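Local coordinates for protein cytochrome c' (Thermochromatium tepidum, PDB 3VRC) that binds a covalently attached heme c and probably serves in electron transfer in a thermophilic purple photosynthetic bacterium, at residues Glu10-Gly15 and Ala56-Gly61; Ala20-Lys25 and Arg40-Val45; Gly24-Asn29 and Ser112-Val117; Ala48-Gly53 and Arg89-Ala94. All blocks are in the same frame, centred on the assembly; numbering follows the deposited sequence.

Contact 1. Residues Glu10-Gly15 and Ala56-Gly61; sequences ETRQAG and ALYGPG. With HEC (heme c), chain L.
Arg12 of helix 5-31 reaches Leu57 and Tyr58 in the loop that follows helix 36-50. Its CG stands between the backbone N and the carbonyl carbon (chi1 71°). The Arg12 chain then runs extended to NE and lays the guanidinium flat on the Tyr58 ring, centres 4.1 Å apart and planes 9° apart. Arg12 CD rests on the same ring, 3.9 Å from its centroid, as a CH-pi contact. At the guanidinium edge, Arg12 NH1 gives a hydrogen bond to Leu57 O at 2.7 Å, close to the group's plane. Arg12 NE donates a hydrogen bond to heme propionate O2D at 2.8 Å, and Arg12 NH2 a second, more bent one at 3.1 Å. NH2 also bonds Thr62 O and Thr71 OG1, so the group is fixed in rotation. A leucine in place of Arg12 would probably leave O2D without this charged partner, Leu57 O without this donor and the Tyr58 face without its stack. Gln13 NE2 holds the other oxygen of that propionate, O1D, at 2.9 Å in a nearly straight hydrogen bond. Away from the heme the contact is apolar: Leu57 CD1 lies 3.8 Å from Thr11 CG2 and also packs on Arg12 CB. Tyr58 OH bonds Tyr16 OH and lies against heme methyl CMD. Arg12, Gln13 and Tyr58 form part of the propionate side of the heme c pocket of cytochrome c', where Thr71 and Arg72 also bind.

Contact 2. Residues Ala20-Lys25 and Arg40-Val45; sequences AWNMGK and RAAANV. With HEC (heme c), chain L.
Ala42 and Val45 of helix 36-50 meet Asn22 of helix 5-31. Ala42 comes first along the second segment. Its CA is the one nearest to Asn22 CA, at 4.8 Å, and its CB points toward the other helix. Asn22 OD1 lies 3.5 Å from Ala42 CA and nearly as close to the methyl. Ala42 CB also touches the Asn22 backbone O at 3.6 Å and, more loosely, Lys25 CB. One turn later Val45 meets the amide of Asn22. Val45 CG1, anti to the backbone N (chi1 171°), comes within 3.5 Å of Asn22 ND2. The valine branches stand nearly perpendicular to the Asn22 side chain. The Asn22 amide is buried, but its polar atoms have partners on their own helix. ND2 donates to Phe18 O, and OD1 takes a weak hydrogen bond from Lys25 NZ. Between the segments the contact is therefore made by packing. Ser52 of the second subunit packs on both Asn22 and Val45. Ala20 CB lies 3.8 Å from heme methyl CMA. The segment axes approach to 8.5 Å, with an angle of 146° between their directions. Such close, roughly antiparallel pairing through a small alanine belongs to the first two helices of the four-helix bundle of cytochrome c'.

Contact 3. Residues Gly24-Asn29 and Ser112-Val117; sequences GKIKAN and SAFADV
Phe114 of helix 107-128 packs on Ile26 and Lys27 of helix 5-31. This joins the first and last long helices of the cytochrome c' four-helix bundle. The backbones stay well apart: the nearest CA atoms, those of Ile26 and Phe114, are 7.8 Å from each other. The phenylalanine ring spans that distance. Its CG is anti to the backbone N (chi1 177°), which sends the ring toward helix 5-31. The tight part lies on the buried side. Ile26 CG2 sits over one face of the ring, 4.0 Å from the centroid and 28° off the normal, a CH-pi contact. The ring atom closest to Ile26 CG2 is Phe114 CD1, at 3.5 Å. The isoleucine and the ring lie alongside each other, pointing opposite ways. Behind them, Ile26 also packs on Ala42 and Leu98, and Phe114 on Met23 and Leu30. So the ring contact continues into the apolar interior of the bundle.

The other side is looser and faces solvent. Lys27 is exposed and meets the ring with its backbone N and CB. Its chain runs extended away from Phe114 and bends at the last torsion, and NZ forms a salt bridge with Glu31. An alanine in place of Phe114 would probably open a gap over the Ile26 methyl and leave the two helices without their main bridge here. At the far end of the ring, Phe114 CZ lies 3.8 Å from Lys27 CB.

Contact 4. Residues Ala48-Gly53 and Arg89-Ala94; sequences AIANSG and RDLGTA. With HEC (heme c), chain L.
The C-terminal end of helix 36-50 meets the middle of helix 81-103 beside the heme pocket of the four-helix bundle. Asn51 is the first residue to leave helical geometry, and its side chain turns to the neighbouring helix. CG lies anti to the carbonyl carbon (chi1 -69°), and Asn51 ND2 gives a hydrogen bond to Gly92 O at 3.1 Å. The bond is nearly straight at the hydrogen, 172°. Gly92 O lies close to the amide plane of Asn51, while the donor is tilted 27° from the carbonyl plane. The stronger partner of ND2 is Ala47 O, on helix 36-50. Asn51 OD1 sits 3.5 Å from Gly92 CA. The backbones are close here, with the CA atoms of Ala50 and Gly92 4.8 Å apart. A side chain at Gly92 would run into OD1, so the lack of one permits this approach. On the heme side the contact becomes apolar. Ala50 CB touches Leu91 CD2 at 3.7 Å. The other Leu91 methyl, CD1, lies 3.7 Å from heme atom CAB, and CD2 also meets heme methyl CMC. Leu91 further packs on Met19, Val117 and Ala120. The chemistry thus divides in two. One hydrogen bond from the Asn51 side-chain amide ties the end of helix 36-50 to the Gly92 carbonyl, and the leucine gives the heme edge an apolar wall backed by Ala50.

From the N terminus, helix 5-31 supplies the first segment of contacts 1, 2 and 3. Contact 2 closes the shortest loop, bringing helix 36-50 back along helix 5-31, and is nested in the loop closed by contact 1. Contact 1 fastens the loop after helix 36-50 to the N-terminal half of helix 5-31. Contact 4 follows contact 2 in series and crosses contact 1, tying helix 36-50 to helix 81-103. Contact 3 closes the longest loop, joining helix 5-31 to helix 107-128. It encloses contact 4 and crosses contact 1. Contacts 2 and 3 touch through Met23 and Phe114, contacts 3 and 4 through Val117 and Leu91. Contacts 1, 2 and 4 reach the heme and the second subunit.

Contact 1. Residues Glu10-Gly15 and Ala56-Gly61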
# COMPACT_ATOMS: atom_id res chain seq x y z
N GLU B 10 9.00 -9.38 -3.11
CA GLU B 10 7.68 -9.50 -2.50
C GLU B 10 7.12 -8.15 -2.11
O GLU B 10 5.92 -7.92 -2.24
CB GLU B 10 7.74 -10.41 -1.30
CG GLU B 10 7.93 -11.86 -1.71
CD GLU B 10 8.08 -12.71 -0.51
OE1 GLU B 10 8.94 -12.34 0.38
OE2 GLU B 10 7.33 -13.73 -0.42
N THR B 11 7.96 -7.27 -1.62
CA THR B 11 7.49 -5.97 -1.14
C THR B 11 7.02 -5.10 -2.32
O THR B 11 6.00 -4.42 -2.22
CB THR B 11 8.52 -5.29 -0.30
OG1 THR B 11 8.87 -6.14 0.83
CG2 THR B 11 8.02 -3.95 0.27
N ARG B 12 7.79 -5.09 -3.42
CA ARG B 12 7.34 -4.27 -4.55
C ARG B 12 6.07 -4.84 -5.10
O ARG B 12 5.13 -4.09 -5.45
CB ARG B 12 8.46 -4.09 -5.59
CG ARG B 12 8.82 -5.34 -6.43
CD ARG B 12 10.25 -5.22 -6.95
NE ARG B 12 10.55 -6.25 -7.92
CZ ARG B 12 11.80 -6.57 -8.30
NH1 ARG B 12 12.85 -5.96 -7.74
NH2 ARG B 12 11.95 -7.44 -9.30
N GLN B 13 5.95 -6.17 -5.22
CA GLN B 13 4.73 -6.79 -5.68
C GLN B 13 3.55 -6.40 -4.80
O GLN B 13 2.44 -6.16 -5.30
CB GLN B 13 4.86 -8.32 -5.72
CG GLN B 13 5.80 -8.74 -6.86
CD GLN B 13 6.11 -10.23 -6.84
OE1 GLN B 13 5.93 -10.92 -5.81
NE2 GLN B 13 6.64 -10.72 -7.93
N ALA B 14 3.75 -6.34 -3.48
CA ALA B 14 2.69 -5.94 -2.56
C ALA B 14 2.25 -4.51 -2.86
O ALA B 14 1.03 -4.19 -2.86
CB ALA B 14 3.17 -6.05 -1.11
N GLY B 15 3.19 -3.59 -3.05
CA GLY B 15 2.80 -2.22 -3.35
C GLY B 15 2.00 -2.10 -4.62
O GLY B 15 0.98 -1.40 -4.67
N ALA B 56 14.00 1.60 -4.33
CA ALA B 56 14.85 0.93 -3.36
C ALA B 56 14.62 -0.59 -3.34
O ALA B 56 15.41 -1.32 -2.74
CB ALA B 56 14.65 1.50 -1.97
N LEU B 57 13.57 -1.06 -3.98
CA LEU B 57 13.20 -2.47 -4.02
C LEU B 57 13.68 -3.19 -5.30
O LEU B 57 13.26 -4.32 -5.58
CB LEU B 57 11.69 -2.61 -3.85
CG LEU B 57 11.13 -1.98 -2.58
CD1 LEU B 57 9.61 -1.93 -2.59
CD2 LEU B 57 11.61 -2.72 -1.35
N TYR B 58 14.55 -2.49 -6.07
CA TYR B 58 15.08 -3.02 -7.32
C TYR B 58 16.60 -3.24 -7.25
O TYR B 58 17.33 -2.92 -8.18
CB TYR B 58 14.67 -2.22 -8.57
CG TYR B 58 13.22 -2.37 -8.93
CD1 TYR B 58 12.84 -3.36 -9.80
CD2 TYR B 58 12.23 -1.57 -8.28
CE1 TYR B 58 11.56 -3.54 -10.11
CE2 TYR B 58 10.89 -1.75 -8.61
CZ TYR B 58 10.57 -2.71 -9.54
OH TYR B 58 9.28 -3.01 -9.88
N GLY B 59 17.06 -3.78 -6.11
CA GLY B 59 18.49 -3.95 -5.87
C GLY B 59 19.04 -5.11 -6.64
O GLY B 59 18.35 -5.90 -7.28
N PRO B 60 20.35 -5.31 -6.51
CA PRO B 60 21.02 -6.48 -7.08
C PRO B 60 20.40 -7.77 -6.61
O PRO B 60 20.04 -7.89 -5.43
CB PRO B 60 22.46 -6.36 -6.56
CG PRO B 60 22.64 -4.91 -6.25
CD PRO B 60 21.28 -4.39 -5.84
N GLY B 61 20.26 -8.72 -7.54
CA GLY B 61 19.74 -10.04 -7.28
C GLY B 61 18.25 -10.11 -7.42
O GLY B 61 17.67 -11.20 -7.32
FE HEC L . 3.13 -2.11 -11.93
CHA HEC L . 3.79 -5.46 -11.39
CHB HEC L . -0.14 -2.59 -11.00
CHC HEC L . 2.64 1.25 -11.92
CHD HEC L . 6.38 -1.67 -12.84
NA HEC L . 2.00 -3.76 -11.37
C1A HEC L . 2.44 -5.03 -11.20
C2A HEC L . 1.35 -5.90 -10.92
C3A HEC L . 0.19 -5.09 -10.82
C4A HEC L . 0.69 -3.75 -11.06
CMA HEC L . -1.19 -5.47 -10.46
CAA HEC L . 1.42 -7.39 -10.84
CBA HEC L . 0.97 -7.98 -9.59
CGA HEC L . 1.87 -7.45 -8.53
O1A HEC L . 1.28 -7.15 -7.43
O2A HEC L . 3.10 -7.37 -8.62
NB HEC L . 1.55 -0.90 -11.48
C1B HEC L . 0.31 -1.26 -11.16
C2B HEC L . -0.60 -0.14 -11.09
C3B HEC L . 0.23 0.96 -11.32
C4B HEC L . 1.56 0.46 -11.56
CMB HEC L . -2.04 -0.16 -10.80
CAB HEC L . -0.11 2.44 -11.41
CBB HEC L . -1.07 2.98 -10.43
NC HEC L . 4.31 -0.49 -12.31
C1C HEC L . 3.93 0.83 -12.29
C2C HEC L . 5.00 1.72 -12.74
C3C HEC L . 6.08 0.84 -12.98
C4C HEC L . 5.59 -0.50 -12.72
CMC HEC L . 4.84 3.18 -12.89
CAC HEC L . 7.46 1.16 -13.49
CBC HEC L . 7.92 2.57 -13.32
ND HEC L . 4.74 -3.31 -12.14
C1D HEC L . 6.00 -2.97 -12.50
C2D HEC L . 6.91 -4.07 -12.49
C3D HEC L . 6.21 -5.14 -12.01
C4D HEC L . 4.86 -4.62 -11.77
CMD HEC L . 8.36 -4.03 -12.92
CAD HEC L . 6.67 -6.53 -11.69
CBD HEC L . 7.15 -6.61 -10.22
CGD HEC L . 7.76 -7.95 -9.87
O1D HEC L . 7.11 -8.98 -10.21
O2D HEC L . 8.87 -7.97 -9.32

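Contact 2. Residues Ala20-Lys25 and Arg40-Val45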
# COMPACT_ATOMS: atom_id res chain seq x y z
N ALA B 20 -3.25 -1.43 -7.32
CA ALA B 20 -4.23 -1.90 -8.28
C ALA B 20 -5.62 -2.05 -7.69
O ALA B 20 -6.60 -1.68 -8.31
CB ALA B 20 -3.76 -3.19 -8.91
N TRP B 21 -5.69 -2.55 -6.45
CA TRP B 21 -7.00 -2.70 -5.81
C TRP B 21 -7.66 -1.32 -5.66
O TRP B 21 -8.86 -1.18 -5.95
CB TRP B 21 -6.80 -3.33 -4.43
CG TRP B 21 -8.08 -3.46 -3.68
CD1 TRP B 21 -9.25 -3.99 -4.10
CD2 TRP B 21 -8.34 -3.01 -2.34
NE1 TRP B 21 -10.23 -3.88 -3.14
CE2 TRP B 21 -9.69 -3.30 -2.05
CE3 TRP B 21 -7.55 -2.41 -1.35
CZ2 TRP B 21 -10.27 -2.99 -0.81
CZ3 TRP B 21 -8.12 -2.07 -0.14
CH2 TRP B 21 -9.46 -2.37 0.11
N ASN B 22 -6.90 -0.35 -5.24
CA ASN B 22 -7.46 1.00 -5.06
C ASN B 22 -7.80 1.68 -6.39
O ASN B 22 -8.82 2.35 -6.48
CB ASN B 22 -6.53 1.79 -4.16
CG ASN B 22 -6.71 1.33 -2.71
OD1 ASN B 22 -7.69 1.72 -2.08
ND2 ASN B 22 -5.85 0.44 -2.23
N MET B 23 -6.98 1.47 -7.43
CA MET B 23 -7.35 1.94 -8.77
C MET B 23 -8.68 1.37 -9.18
O MET B 23 -9.51 2.10 -9.75
CB MET B 23 -6.28 1.59 -9.79
CG MET B 23 -4.98 2.33 -9.61
SD MET B 23 -5.04 4.06 -10.09
CE MET B 23 -5.02 3.94 -11.87
N GLY B 24 -8.93 0.08 -8.93
CA GLY B 24 -10.17 -0.53 -9.32
C GLY B 24 -11.34 0.10 -8.63
O GLY B 24 -12.43 0.23 -9.23
N LYS B 25 -11.19 0.52 -7.36
CA LYS B 25 -12.31 1.20 -6.70
C LYS B 25 -12.57 2.53 -7.37
O LYS B 25 -13.76 2.92 -7.48
CB LYS B 25 -11.97 1.42 -5.19
CG LYS B 25 -11.91 0.13 -4.39
CD LYS B 25 -11.78 0.19 -2.90
CE LYS B 25 -10.40 0.38 -2.52
NZ LYS B 25 -10.22 0.68 -1.08
N ARG B 40 -11.47 9.44 -2.41
CA ARG B 40 -10.39 10.09 -1.64
C ARG B 40 -9.48 9.05 -1.02
O ARG B 40 -8.26 9.11 -1.14
CB ARG B 40 -10.98 10.96 -0.50
CG ARG B 40 -11.50 12.30 -0.97
CD ARG B 40 -12.04 13.11 0.24
NE ARG B 40 -12.57 14.41 -0.19
CZ ARG B 40 -13.83 14.67 -0.53
NH1 ARG B 40 -14.81 13.76 -0.37
NH2 ARG B 40 -14.14 15.89 -0.95
N ALA B 41 -10.05 8.10 -0.30
CA ALA B 41 -9.24 7.11 0.41
C ALA B 41 -8.40 6.30 -0.60
O ALA B 41 -7.23 6.02 -0.37
CB ALA B 41 -10.14 6.21 1.24
N ALA B 42 -9.02 5.87 -1.69
CA ALA B 42 -8.34 5.07 -2.71
C ALA B 42 -7.24 5.87 -3.38
O ALA B 42 -6.13 5.36 -3.59
CB ALA B 42 -9.34 4.58 -3.70
N ALA B 43 -7.54 7.11 -3.77
CA ALA B 43 -6.54 7.96 -4.40
C ALA B 43 -5.37 8.23 -3.47
O ALA B 43 -4.23 8.30 -3.90
CB ALA B 43 -7.17 9.28 -4.83
N ASN B 44 -5.67 8.38 -2.16
CA ASN B 44 -4.56 8.62 -1.20
C ASN B 44 -3.62 7.40 -1.16
O ASN B 44 -2.41 7.62 -0.98
CB ASN B 44 -5.13 8.91 0.18
CG ASN B 44 -5.77 10.28 0.26
OD1 ASN B 44 -5.65 11.10 -0.65
ND2 ASN B 44 -6.43 10.51 1.38
N VAL B 45 -4.17 6.21 -1.28
CA VAL B 45 -3.30 5.02 -1.32
C VAL B 45 -2.39 5.11 -2.55
O VAL B 45 -1.17 4.85 -2.48
CB VAL B 45 -4.10 3.73 -1.35
CG1 VAL B 45 -3.16 2.56 -1.63
CG2 VAL B 45 -4.82 3.50 -0.04
FE HEC L . 3.13 -2.11 -11.93
CHA HEC L . 3.79 -5.46 -11.39
CHB HEC L . -0.14 -2.59 -11.00
CHC HEC L . 2.64 1.25 -11.92
CHD HEC L . 6.38 -1.67 -12.84
NA HEC L . 2.00 -3.76 -11.37
C1A HEC L . 2.44 -5.03 -11.20
C2A HEC L . 1.35 -5.90 -10.92
C3A HEC L . 0.19 -5.09 -10.82
C4A HEC L . 0.69 -3.75 -11.06
CMA HEC L . -1.19 -5.47 -10.46
CAA HEC L . 1.42 -7.39 -10.84
CBA HEC L . 0.97 -7.98 -9.59
CGA HEC L . 1.87 -7.45 -8.53
O1A HEC L . 1.28 -7.15 -7.43
O2A HEC L . 3.10 -7.37 -8.62
NB HEC L . 1.55 -0.90 -11.48
C1B HEC L . 0.31 -1.26 -11.16
C2B HEC L . -0.60 -0.14 -11.09
C3B HEC L . 0.23 0.96 -11.32
C4B HEC L . 1.56 0.46 -11.56
CMB HEC L . -2.04 -0.16 -10.80
CAB HEC L . -0.11 2.44 -11.41
CBB HEC L . -1.07 2.98 -10.43
NC HEC L . 4.31 -0.49 -12.31
C1C HEC L . 3.93 0.83 -12.29
C2C HEC L . 5.00 1.72 -12.74
C3C HEC L . 6.08 0.84 -12.98
C4C HEC L . 5.59 -0.50 -12.72
CMC HEC L . 4.84 3.18 -12.89
CAC HEC L . 7.46 1.16 -13.49
CBC HEC L . 7.92 2.57 -13.32
ND HEC L . 4.74 -3.31 -12.14
C1D HEC L . 6.00 -2.97 -12.50
C2D HEC L . 6.91 -4.07 -12.49
C3D HEC L . 6.21 -5.14 -12.01
C4D HEC L . 4.86 -4.62 -11.77
CMD HEC L . 8.36 -4.03 -12.92
CAD HEC L . 6.67 -6.53 -11.69
CBD HEC L . 7.15 -6.61 -10.22
CGD HEC L . 7.76 -7.95 -9.87
O1D HEC L . 7.11 -8.98 -10.21
O2D HEC L . 8.87 -7.97 -9.32

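Contact 3. Residues Gly24-Asn29 and Ser112-Val117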
# COMPACT_ATOMS: atom_id res chain seq x y z
N GLY B 24 -8.93 0.08 -8.93
CA GLY B 24 -10.17 -0.53 -9.32
C GLY B 24 -11.34 0.10 -8.63
O GLY B 24 -12.43 0.23 -9.23
N LYS B 25 -11.19 0.52 -7.36
CA LYS B 25 -12.31 1.20 -6.70
C LYS B 25 -12.57 2.53 -7.37
O LYS B 25 -13.76 2.92 -7.48
CB LYS B 25 -11.97 1.42 -5.19
CG LYS B 25 -11.91 0.13 -4.39
CD LYS B 25 -11.78 0.19 -2.90
CE LYS B 25 -10.40 0.38 -2.52
NZ LYS B 25 -10.22 0.68 -1.08
N ILE B 26 -11.54 3.27 -7.73
CA ILE B 26 -11.78 4.56 -8.41
C ILE B 26 -12.54 4.34 -9.72
O ILE B 26 -13.52 5.03 -10.00
CB ILE B 26 -10.48 5.31 -8.59
CG1 ILE B 26 -9.82 5.59 -7.25
CG2 ILE B 26 -10.75 6.63 -9.37
CD1 ILE B 26 -8.41 6.18 -7.33
N LYS B 27 -12.11 3.35 -10.52
CA LYS B 27 -12.78 3.06 -11.78
C LYS B 27 -14.25 2.76 -11.52
O LYS B 27 -15.16 3.28 -12.22
CB LYS B 27 -12.11 1.88 -12.44
CG LYS B 27 -12.71 1.50 -13.78
CD LYS B 27 -11.86 0.49 -14.53
CE LYS B 27 -12.29 0.21 -15.96
NZ LYS B 27 -13.45 -0.74 -15.96
N ALA B 28 -14.53 1.96 -10.49
CA ALA B 28 -15.91 1.60 -10.20
C ALA B 28 -16.78 2.76 -9.83
O ALA B 28 -17.94 2.85 -10.21
CB ALA B 28 -15.97 0.52 -9.11
N ASN B 29 -16.22 3.69 -9.06
CA ASN B 29 -16.95 4.92 -8.67
C ASN B 29 -17.20 5.81 -9.86
O ASN B 29 -18.24 6.49 -9.91
CB ASN B 29 -16.16 5.65 -7.60
CG ASN B 29 -16.43 5.09 -6.22
OD1 ASN B 29 -17.41 5.46 -5.58
ND2 ASN B 29 -15.58 4.18 -5.74
N SER B 112 -10.25 12.73 -15.20
CA SER B 112 -9.06 13.14 -15.95
C SER B 112 -7.79 12.67 -15.25
O SER B 112 -6.88 12.11 -15.89
CB SER B 112 -9.08 14.68 -16.11
OG SER B 112 -7.87 15.08 -16.75
N ALA B 113 -7.72 12.90 -13.96
CA ALA B 113 -6.46 12.57 -13.26
C ALA B 113 -6.30 11.03 -13.22
O ALA B 113 -5.13 10.53 -13.33
CB ALA B 113 -6.50 13.12 -11.86
N PHE B 114 -7.37 10.28 -13.17
CA PHE B 114 -7.31 8.83 -13.13
C PHE B 114 -6.78 8.31 -14.46
O PHE B 114 -6.01 7.34 -14.50
CB PHE B 114 -8.70 8.29 -12.82
CG PHE B 114 -8.83 6.79 -12.81
CD1 PHE B 114 -8.18 6.06 -11.73
CD2 PHE B 114 -9.57 6.11 -13.69
CE1 PHE B 114 -8.28 4.71 -11.66
CE2 PHE B 114 -9.65 4.72 -13.59
CZ PHE B 114 -9.00 4.04 -12.56
N ALA B 115 -7.20 8.90 -15.58
CA ALA B 115 -6.66 8.54 -16.90
C ALA B 115 -5.17 8.75 -16.94
O ALA B 115 -4.44 7.90 -17.45
CB ALA B 115 -7.36 9.39 -17.96
N ASP B 116 -4.69 9.86 -16.41
CA ASP B 116 -3.27 10.15 -16.47
C ASP B 116 -2.47 9.12 -15.61
O ASP B 116 -1.40 8.67 -16.00
CB ASP B 116 -2.93 11.55 -16.01
CG ASP B 116 -3.45 12.66 -16.92
OD1 ASP B 116 -3.99 12.33 -17.99
OD2 ASP B 116 -3.35 13.83 -16.52
N VAL B 117 -3.00 8.76 -14.44
CA VAL B 117 -2.35 7.71 -13.65
C VAL B 117 -2.34 6.41 -14.41
O VAL B 117 -1.27 5.76 -14.47
CB VAL B 117 -3.03 7.59 -12.27
CG1 VAL B 117 -2.48 6.40 -11.52
CG2 VAL B 117 -2.79 8.86 -11.45

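Contact 4. Residues Ala48-Gly53 and Arg89-Ala94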
# COMPACT_ATOMS: atom_id res chain seq x y z
N ALA B 48 0.27 7.73 -2.13
CA ALA B 48 1.26 7.40 -1.11
C ALA B 48 2.21 6.30 -1.65
O ALA B 48 3.45 6.42 -1.50
CB ALA B 48 0.62 6.98 0.20
N ILE B 49 1.66 5.24 -2.18
CA ILE B 49 2.52 4.14 -2.65
C ILE B 49 3.39 4.59 -3.82
O ILE B 49 4.59 4.27 -3.86
CB ILE B 49 1.71 2.92 -2.98
CG1 ILE B 49 1.01 2.38 -1.70
CG2 ILE B 49 2.61 1.84 -3.65
CD1 ILE B 49 0.18 1.15 -1.93
N ALA B 50 2.85 5.41 -4.73
CA ALA B 50 3.64 5.87 -5.87
C ALA B 50 4.77 6.76 -5.45
O ALA B 50 5.73 6.91 -6.21
CB ALA B 50 2.74 6.57 -6.86
N ASN B 51 4.71 7.40 -4.27
CA ASN B 51 5.68 8.27 -3.78
C ASN B 51 6.48 7.71 -2.59
O ASN B 51 7.12 8.44 -1.87
CB ASN B 51 5.08 9.64 -3.44
CG ASN B 51 4.66 10.34 -4.73
OD1 ASN B 51 5.53 10.85 -5.46
ND2 ASN B 51 3.41 10.34 -5.08
N SER B 52 6.52 6.39 -2.45
CA SER B 52 7.10 5.73 -1.30
C SER B 52 8.51 5.30 -1.50
O SER B 52 9.05 4.73 -0.56
CB SER B 52 6.22 4.52 -0.89
OG SER B 52 6.24 3.49 -1.84
N GLY B 53 9.10 5.53 -2.68
CA GLY B 53 10.51 5.18 -2.85
C GLY B 53 10.68 3.72 -3.24
O GLY B 53 11.68 3.08 -2.82
N ARG B 89 8.72 8.38 -11.62
CA ARG B 89 8.42 9.77 -11.25
C ARG B 89 7.19 10.29 -11.94
O ARG B 89 6.41 11.02 -11.30
CB ARG B 89 9.63 10.64 -11.56
CG ARG B 89 10.78 10.49 -10.56
CD ARG B 89 11.92 11.50 -10.71
NE ARG B 89 12.45 11.60 -12.08
CZ ARG B 89 13.43 10.85 -12.59
NH1 ARG B 89 14.01 9.87 -11.88
NH2 ARG B 89 13.80 11.05 -13.84
N ASP B 90 6.94 9.89 -13.21
CA ASP B 90 5.73 10.29 -13.85
C ASP B 90 4.52 9.74 -13.09
O ASP B 90 3.53 10.47 -12.92
CB ASP B 90 5.63 9.72 -15.27
CG ASP B 90 6.56 10.38 -16.31
OD1 ASP B 90 7.19 11.40 -16.02
OD2 ASP B 90 6.61 9.75 -17.43
N LEU B 91 4.59 8.50 -12.61
CA LEU B 91 3.51 7.98 -11.78
C LEU B 91 3.38 8.78 -10.49
O LEU B 91 2.23 9.09 -10.11
CB LEU B 91 3.70 6.50 -11.45
CG LEU B 91 2.57 5.93 -10.60
CD1 LEU B 91 1.31 5.81 -11.42
CD2 LEU B 91 2.96 4.58 -9.99
N GLY B 92 4.47 9.10 -9.81
CA GLY B 92 4.35 9.81 -8.56
C GLY B 92 3.60 11.12 -8.72
O GLY B 92 2.75 11.49 -7.91
N THR B 93 3.97 11.86 -9.78
CA THR B 93 3.37 13.18 -10.03
C THR B 93 1.92 12.99 -10.40
O THR B 93 1.02 13.72 -9.87
CB THR B 93 4.13 13.86 -11.17
OG1 THR B 93 5.48 14.05 -10.71
CG2 THR B 93 3.45 15.17 -11.63
N ALA B 94 1.58 12.07 -11.29
CA ALA B 94 0.19 11.85 -11.71
C ALA B 94 -0.62 11.40 -10.50
O ALA B 94 -1.79 11.82 -10.34
CB ALA B 94 0.10 10.85 -12.84
FE HEC L . 3.13 -2.11 -11.93
CHA HEC L . 3.79 -5.46 -11.39
CHB HEC L . -0.14 -2.59 -11.00
CHC HEC L . 2.64 1.25 -11.92
CHD HEC L . 6.38 -1.67 -12.84
NA HEC L . 2.00 -3.76 -11.37
C1A HEC L . 2.44 -5.03 -11.20
C2A HEC L . 1.35 -5.90 -10.92
C3A HEC L . 0.19 -5.09 -10.82
C4A HEC L . 0.69 -3.75 -11.06
CMA HEC L . -1.19 -5.47 -10.46
CAA HEC L . 1.42 -7.39 -10.84
CBA HEC L . 0.97 -7.98 -9.59
CGA HEC L . 1.87 -7.45 -8.53
O1A HEC L . 1.28 -7.15 -7.43
O2A HEC L . 3.10 -7.37 -8.62
NB HEC L . 1.55 -0.90 -11.48
C1B HEC L . 0.31 -1.26 -11.16
C2B HEC L . -0.60 -0.14 -11.09
C3B HEC L . 0.23 0.96 -11.32
C4B HEC L . 1.56 0.46 -11.56
CMB HEC L . -2.04 -0.16 -10.80
CAB HEC L . -0.11 2.44 -11.41
CBB HEC L . -1.07 2.98 -10.43
NC HEC L . 4.31 -0.49 -12.31
C1C HEC L . 3.93 0.83 -12.29
C2C HEC L . 5.00 1.72 -12.74
C3C HEC L . 6.08 0.84 -12.98
C4C HEC L . 5.59 -0.50 -12.72
CMC HEC L . 4.84 3.18 -12.89
CAC HEC L . 7.46 1.16 -13.49
CBC HEC L . 7.92 2.57 -13.32
ND HEC L . 4.74 -3.31 -12.14
C1D HEC L . 6.00 -2.97 -12.50
C2D HEC L . 6.91 -4.07 -12.49
C3D HEC L . 6.21 -5.14 -12.01
C4D HEC L . 4.86 -4.62 -11.77
CMD HEC L . 8.36 -4.03 -12.92
CAD HEC L . 6.67 -6.53 -11.69
CBD HEC L . 7.15 -6.61 -10.22
CGD HEC L . 7.76 -7.95 -9.87
O1D HEC L . 7.11 -8.98 -10.21
O2D HEC L . 8.87 -7.97 -9.32